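Putative glucoamylase (Bacteroides uniformis, PDB 4GL3) probably hydrolyses glycosidic bonds in glucans or related oligosaccharides. Local coordinates at residues I235-G240 against E272-A277; G247-T252 against K276-I281. All blocks are in the same frame, centred on the assembly; numbering follows the deposited sequence.

Contact 1 (I235-G240 against E272-A277); sequences IKLPLG and EEQMKA
The side-chain amide of Gln274 reads the backbone of Leu239 at both of its polar atoms. Leu239 N donates to Gln274 OE1 at 2.8 Å, and Gln274 NE2 returns a bond to Leu239 O at 2.9 Å, with the donor standing well above the carbonyl plane. CG lies anti to the backbone N of Gln274 (chi1 175°) and the chain then bends at chi2 (65°), which swings the amide off the helix and onto the strand. Glutamine suits this buried place because one flat group both accepts and donates, as a peptide neighbour would. Were Gln274 replaced by an alanine, the N-H and C=O of Leu239 would probably lose both mates, and a gap would be likely beside Pro238 and Leu237.

Carbon atoms of the strand pack beside the amide. The Pro238 ring runs alongside Gln274, head to tail, its CD 3.2 Å from OE1, while Leu237 CD1 comes to 3.6 Å from NE2. One turn on, Ala277 CB makes apolar contacts with Ile235 CG2, at 3.8 Å, and with Leu237 CD1 and Pro238 CD. It also sits only 3.3 Å from Lys236 O; a methyl group is small enough to let the strand backbone come this near.

Charge closes the more exposed margin. The Lys236 chain lies roughly perpendicular to that of Glu273 in a loose salt bridge, NZ to OE2 at 3.6 Å. A water also donates to Glu273 OE2.

Strand 235-239 is the second arm of a two-stranded antiparallel hairpin with strand 227-232, and helix 271-288 packs against it at a steep angle, 124° between the local directions. This is a beta-hairpin laid against a helix, within the putative glucoamylase family region.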
loop_
_atom_site.group_PDB
_atom_site.type_symbol
_atom_site.label_atom_id
_atom_site.label_comp_id
_atom_site.label_asym_id
_atom_site.label_seq_id
_atom_site.Cartn_x
_atom_site.Cartn_y
_atom_site.Cartn_z
ATOM N N ILE A 235 -14.260 -15.782 14.621
ATOM C CA ILE A 235 -12.819 -15.501 14.412
ATOM C C ILE A 235 -12.306 -14.374 15.328
ATOM O O ILE A 235 -12.848 -13.268 15.345
ATOM C CB ILE A 235 -12.543 -15.152 12.930
ATOM C CG1 ILE A 235 -13.068 -16.286 11.998
ATOM C CG2 ILE A 235 -11.058 -14.911 12.688
ATOM C CD1 ILE A 235 -13.447 -15.847 10.590
ATOM N N LYS A 236 -11.223 -14.652 16.044
ATOM C CA LYS A 236 -10.635 -13.721 16.969
ATOM C C LYS A 236 -9.818 -12.717 16.144
ATOM O O LYS A 236 -8.950 -13.124 15.359
ATOM C CB LYS A 236 -9.743 -14.491 17.953
ATOM C CG LYS A 236 -9.498 -13.797 19.293
ATOM C CD LYS A 236 -8.101 -14.070 19.871
ATOM C CE LYS A 236 -7.052 -13.144 19.255
ATOM N NZ LYS A 236 -5.654 -13.405 19.712
ATOM N N LEU A 237 -10.098 -11.416 16.301
ATOM C CA LEU A 237 -9.361 -10.351 15.616
ATOM C C LEU A 237 -8.439 -9.620 16.610
ATOM O O LEU A 237 -8.940 -8.876 17.468
ATOM C CB LEU A 237 -10.356 -9.341 14.989
ATOM C CG LEU A 237 -9.806 -8.145 14.205
ATOM C CD1 LEU A 237 -8.996 -8.577 12.978
ATOM C CD2 LEU A 237 -10.957 -7.210 13.816
ATOM N N PRO A 238 -7.097 -9.820 16.517
ATOM C CA PRO A 238 -6.197 -9.230 17.547
ATOM C C PRO A 238 -6.293 -7.717 17.689
ATOM O O PRO A 238 -6.373 -7.207 18.810
ATOM C CB PRO A 238 -4.794 -9.651 17.087
ATOM C CG PRO A 238 -5.028 -10.931 16.306
ATOM C CD PRO A 238 -6.377 -10.763 15.632
ATOM N N LEU A 239 -6.317 -7.029 16.558
ATOM C CA LEU A 239 -6.238 -5.576 16.499
ATOM C C LEU A 239 -7.297 -4.945 15.557
ATOM O O LEU A 239 -7.831 -5.589 14.636
ATOM C CB LEU A 239 -4.841 -5.144 16.022
ATOM C CG LEU A 239 -3.564 -5.649 16.756
ATOM C CD1 LEU A 239 -2.306 -5.232 15.968
ATOM C CD2 LEU A 239 -3.539 -5.161 18.204
ATOM N N GLY A 240 -7.557 -3.659 15.765
ATOM C CA GLY A 240 -8.282 -2.872 14.773
ATOM C C GLY A 240 -9.677 -2.436 15.232
ATOM O O GLY A 240 -10.189 -2.852 16.287
ATOM N N GLU A 272 0.686 -12.303 11.427
ATOM C CA GLU A 272 0.149 -13.251 10.472
ATOM C C GLU A 272 -1.316 -13.592 10.820
ATOM O O GLU A 272 -2.175 -13.672 9.931
ATOM C CB GLU A 272 0.984 -14.531 10.449
ATOM C CG GLU A 272 0.588 -15.485 9.331
ATOM C CD GLU A 272 1.568 -16.662 9.184
ATOM O OE1 GLU A 272 2.566 -16.761 9.950
ATOM O OE2 GLU A 272 1.329 -17.481 8.296
ATOM N N GLU A 273 -1.573 -13.828 12.098
ATOM C CA GLU A 273 -2.928 -14.035 12.591
ATOM C C GLU A 273 -3.801 -12.803 12.286
ATOM O O GLU A 273 -4.931 -12.943 11.841
ATOM C CB GLU A 273 -2.917 -14.298 14.097
ATOM C CG GLU A 273 -4.254 -14.774 14.639
ATOM C CD GLU A 273 -4.352 -14.807 16.180
ATOM O OE1 GLU A 273 -3.404 -14.396 16.910
ATOM O OE2 GLU A 273 -5.421 -15.244 16.677
ATOM N N GLN A 274 -3.272 -11.599 12.507
ATOM C CA GLN A 274 -4.037 -10.379 12.272
ATOM C C GLN A 274 -4.522 -10.324 10.814
ATOM O O GLN A 274 -5.710 -10.018 10.553
ATOM C CB GLN A 274 -3.201 -9.115 12.581
ATOM C CG GLN A 274 -3.899 -7.778 12.232
ATOM C CD GLN A 274 -5.150 -7.495 13.068
ATOM O OE1 GLN A 274 -5.350 -8.101 14.132
ATOM N NE2 GLN A 274 -5.988 -6.546 12.604
HETATM N N MSE A 275 -3.604 -10.586 9.870
HETATM C CA MSE A 275 -3.909 -10.366 8.443
HETATM C C MSE A 275 -4.931 -11.422 7.981
HETATM O O MSE A 275 -5.889 -11.100 7.263
HETATM C CB MSE A 275 -2.670 -10.422 7.555
HETATM C CG MSE A 275 -1.586 -9.445 7.866
HETATM SE SE MSE A 275 -2.222 -7.686 8.256
HETATM C CE MSE A 275 -1.033 -7.260 9.749
ATOM N N LYS A 276 -4.747 -12.659 8.430
ATOM C CA LYS A 276 -5.690 -13.732 8.139
ATOM C C LYS A 276 -7.051 -13.484 8.753
ATOM O O LYS A 276 -8.056 -13.638 8.080
ATOM C CB LYS A 276 -5.158 -15.096 8.597
ATOM C CG LYS A 276 -3.933 -15.509 7.800
ATOM C CD LYS A 276 -3.523 -16.973 7.993
ATOM C CE LYS A 276 -2.445 -17.336 6.962
ATOM N NZ LYS A 276 -1.464 -18.303 7.519
ATOM N N ALA A 277 -7.082 -13.099 10.027
ATOM C CA ALA A 277 -8.345 -12.840 10.738
ATOM C C ALA A 277 -9.113 -11.731 10.044
ATOM O O ALA A 277 -10.291 -11.875 9.758
ATOM C CB ALA A 277 -8.106 -12.484 12.226
HETATM O O HOH W 1 -7.727 -15.310 14.981
#

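Contact 2 (G247-T252 against K276-I281); sequences GPLFFT and KAHTLI
His278 points its imidazole away from its own backbone N (chi1 -169°), reaching from the helix toward the loop, while a like chi1 in Leu249 (-162°), with chi2 near 49°, brings CD1 over one face of that ring. The leucine and histidine chains lie antiparallel, and the methyl makes a CH-pi contact, 3.8 Å from the ring centroid. At the ring edge, His278 NE2 donates to Gly247 O at 2.9 Å; the acceptor lies in the ring plane, although the donor stands above the carbonyl plane. Histidine fits because it offers a directional N-H at its far end and a flat face for a methyl.

Thr252 CG2 approaches obliquely, 3.3 Å from ND1. Its hydroxyl turns back to Leu249 O, which also accepts from Thr252 N, and this double grip steadies the turn and the methyl. Gly247 has backbone angles poorly suited to other residues, and a CB there would strike the ring of Phe251. Leu249 CD1 reaches on to Thr279 CA at 3.7 Å, while the Thr279 hydroxyl bonds Met275 O within its own helix.

The segment is also tied by a backbone bond of Leu249 with Leu303 and by Tyr335 OH to Thr252 O. Helix 271-288 thus lies between this loop and strand 235-239, which its Ala277 and Ile281 touch.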
loop_
_atom_site.group_PDB
_atom_site.type_symbol
_atom_site.label_atom_id
_atom_site.label_comp_id
_atom_site.label_asym_id
_atom_site.label_seq_id
_atom_site.Cartn_x
_atom_site.Cartn_y
_atom_site.Cartn_z
ATOM N N GLY A 247 -11.903 -2.768 9.950
ATOM C CA GLY A 247 -11.838 -1.653 9.035
ATOM C C GLY A 247 -11.809 -2.106 7.578
ATOM O O GLY A 247 -11.946 -3.287 7.263
ATOM N N PRO A 248 -11.650 -1.151 6.677
ATOM C CA PRO A 248 -11.388 -1.448 5.259
ATOM C C PRO A 248 -10.190 -2.410 5.099
ATOM O O PRO A 248 -9.156 -2.297 5.825
ATOM C CB PRO A 248 -11.058 -0.086 4.654
ATOM C CG PRO A 248 -11.401 0.947 5.702
ATOM C CD PRO A 248 -11.430 0.266 7.034
ATOM N N LEU A 249 -10.325 -3.363 4.176
ATOM C CA LEU A 249 -9.340 -4.472 4.068
ATOM C C LEU A 249 -7.949 -3.993 3.641
ATOM O O LEU A 249 -6.969 -4.692 3.910
ATOM C CB LEU A 249 -9.860 -5.652 3.215
ATOM C CG LEU A 249 -9.144 -7.007 3.375
ATOM C CD1 LEU A 249 -8.955 -7.468 4.842
ATOM C CD2 LEU A 249 -9.881 -8.056 2.568
ATOM N N PHE A 250 -7.833 -2.799 3.035
ATOM C CA PHE A 250 -6.501 -2.324 2.645
ATOM C C PHE A 250 -5.548 -2.094 3.835
ATOM O O PHE A 250 -4.344 -1.953 3.632
ATOM C CB PHE A 250 -6.543 -1.062 1.747
ATOM C CG PHE A 250 -6.670 0.260 2.519
ATOM C CD1 PHE A 250 -7.928 0.726 2.917
ATOM C CD2 PHE A 250 -5.550 1.016 2.837
ATOM C CE1 PHE A 250 -8.072 1.951 3.589
ATOM C CE2 PHE A 250 -5.688 2.257 3.500
ATOM C CZ PHE A 250 -6.940 2.704 3.890
ATOM N N PHE A 251 -6.075 -2.025 5.060
ATOM C CA PHE A 251 -5.217 -1.978 6.227
ATOM C C PHE A 251 -4.243 -3.200 6.286
ATOM O O PHE A 251 -3.181 -3.090 6.875
ATOM C CB PHE A 251 -6.024 -1.938 7.535
ATOM C CG PHE A 251 -6.816 -0.646 7.798
ATOM C CD1 PHE A 251 -6.766 0.453 6.953
ATOM C CD2 PHE A 251 -7.634 -0.570 8.942
ATOM C CE1 PHE A 251 -7.487 1.608 7.243
ATOM C CE2 PHE A 251 -8.354 0.565 9.232
ATOM C CZ PHE A 251 -8.252 1.673 8.396
ATOM N N THR A 252 -4.596 -4.330 5.662
ATOM C CA THR A 252 -3.700 -5.528 5.614
ATOM C C THR A 252 -2.753 -5.515 4.413
ATOM O O THR A 252 -2.000 -6.470 4.215
ATOM C CB THR A 252 -4.515 -6.834 5.591
ATOM O OG1 THR A 252 -5.179 -6.958 4.316
ATOM C CG2 THR A 252 -5.521 -6.830 6.756
ATOM N N LYS A 276 -4.747 -12.659 8.430
ATOM C CA LYS A 276 -5.690 -13.732 8.139
ATOM C C LYS A 276 -7.051 -13.484 8.753
ATOM O O LYS A 276 -8.056 -13.638 8.080
ATOM C CB LYS A 276 -5.158 -15.096 8.597
ATOM C CG LYS A 276 -3.933 -15.509 7.800
ATOM C CD LYS A 276 -3.523 -16.973 7.993
ATOM C CE LYS A 276 -2.445 -17.336 6.962
ATOM N NZ LYS A 276 -1.464 -18.303 7.519
ATOM N N ALA A 277 -7.082 -13.099 10.027
ATOM C CA ALA A 277 -8.345 -12.840 10.738
ATOM C C ALA A 277 -9.113 -11.731 10.044
ATOM O O ALA A 277 -10.291 -11.875 9.758
ATOM C CB ALA A 277 -8.106 -12.484 12.226
ATOM N N HIS A 278 -8.453 -10.620 9.776
ATOM C CA HIS A 278 -9.128 -9.498 9.136
ATOM C C HIS A 278 -9.692 -9.880 7.762
ATOM O O HIS A 278 -10.842 -9.565 7.438
ATOM C CB HIS A 278 -8.177 -8.336 9.016
ATOM C CG HIS A 278 -8.824 -7.045 8.616
ATOM N ND1 HIS A 278 -8.110 -5.868 8.539
ATOM C CD2 HIS A 278 -10.102 -6.737 8.274
ATOM C CE1 HIS A 278 -8.918 -4.895 8.156
ATOM N NE2 HIS A 278 -10.130 -5.391 7.991
ATOM N N THR A 279 -8.881 -10.556 6.959
ATOM C CA THR A 279 -9.349 -11.032 5.648
ATOM C C THR A 279 -10.568 -11.941 5.747
ATOM O O THR A 279 -11.533 -11.794 4.993
ATOM C CB THR A 279 -8.192 -11.722 4.905
ATOM O OG1 THR A 279 -7.110 -10.790 4.756
ATOM C CG2 THR A 279 -8.633 -12.315 3.538
ATOM N N LEU A 280 -10.553 -12.873 6.687
ATOM C CA LEU A 280 -11.635 -13.893 6.747
ATOM C C LEU A 280 -12.898 -13.301 7.346
ATOM O O LEU A 280 -13.990 -13.633 6.954
ATOM C CB LEU A 280 -11.182 -15.134 7.524
ATOM C CG LEU A 280 -10.128 -15.982 6.791
ATOM C CD1 LEU A 280 -9.875 -17.303 7.502
ATOM C CD2 LEU A 280 -10.578 -16.251 5.359
ATOM N N ILE A 281 -12.740 -12.382 8.286
ATOM C CA ILE A 281 -13.876 -11.633 8.823
ATOM C C ILE A 281 -14.566 -10.752 7.748
ATOM O O ILE A 281 -15.790 -10.734 7.657
ATOM C CB ILE A 281 -13.437 -10.813 10.048
ATOM C CG1 ILE A 281 -13.154 -11.768 11.229
ATOM C CG2 ILE A 281 -14.483 -9.751 10.402
ATOM C CD1 ILE A 281 -12.296 -11.112 12.333
#

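Overall arrangement
Along the chain, strand 227-232 turns back into strand 235-239, which enters contact 1; the loop that follows passes through 247-252 before the chain reaches helix 271-288. Contact 1 closes the longer excursion, with 31 residues between its segments, and contact 2 closes a shorter one of 23. The first segment of contact 2 lies inside the loop closed by contact 1, and both loops end on the same stretch of helix 271-288, overlapping at Lys276 and Ala277. The centres are about 8 Å apart, and they meet where Met275 SE packs on Thr252 CB and Leu237 CB on Ile281 CD1. Together they tie the hairpin and the loop to a single helix.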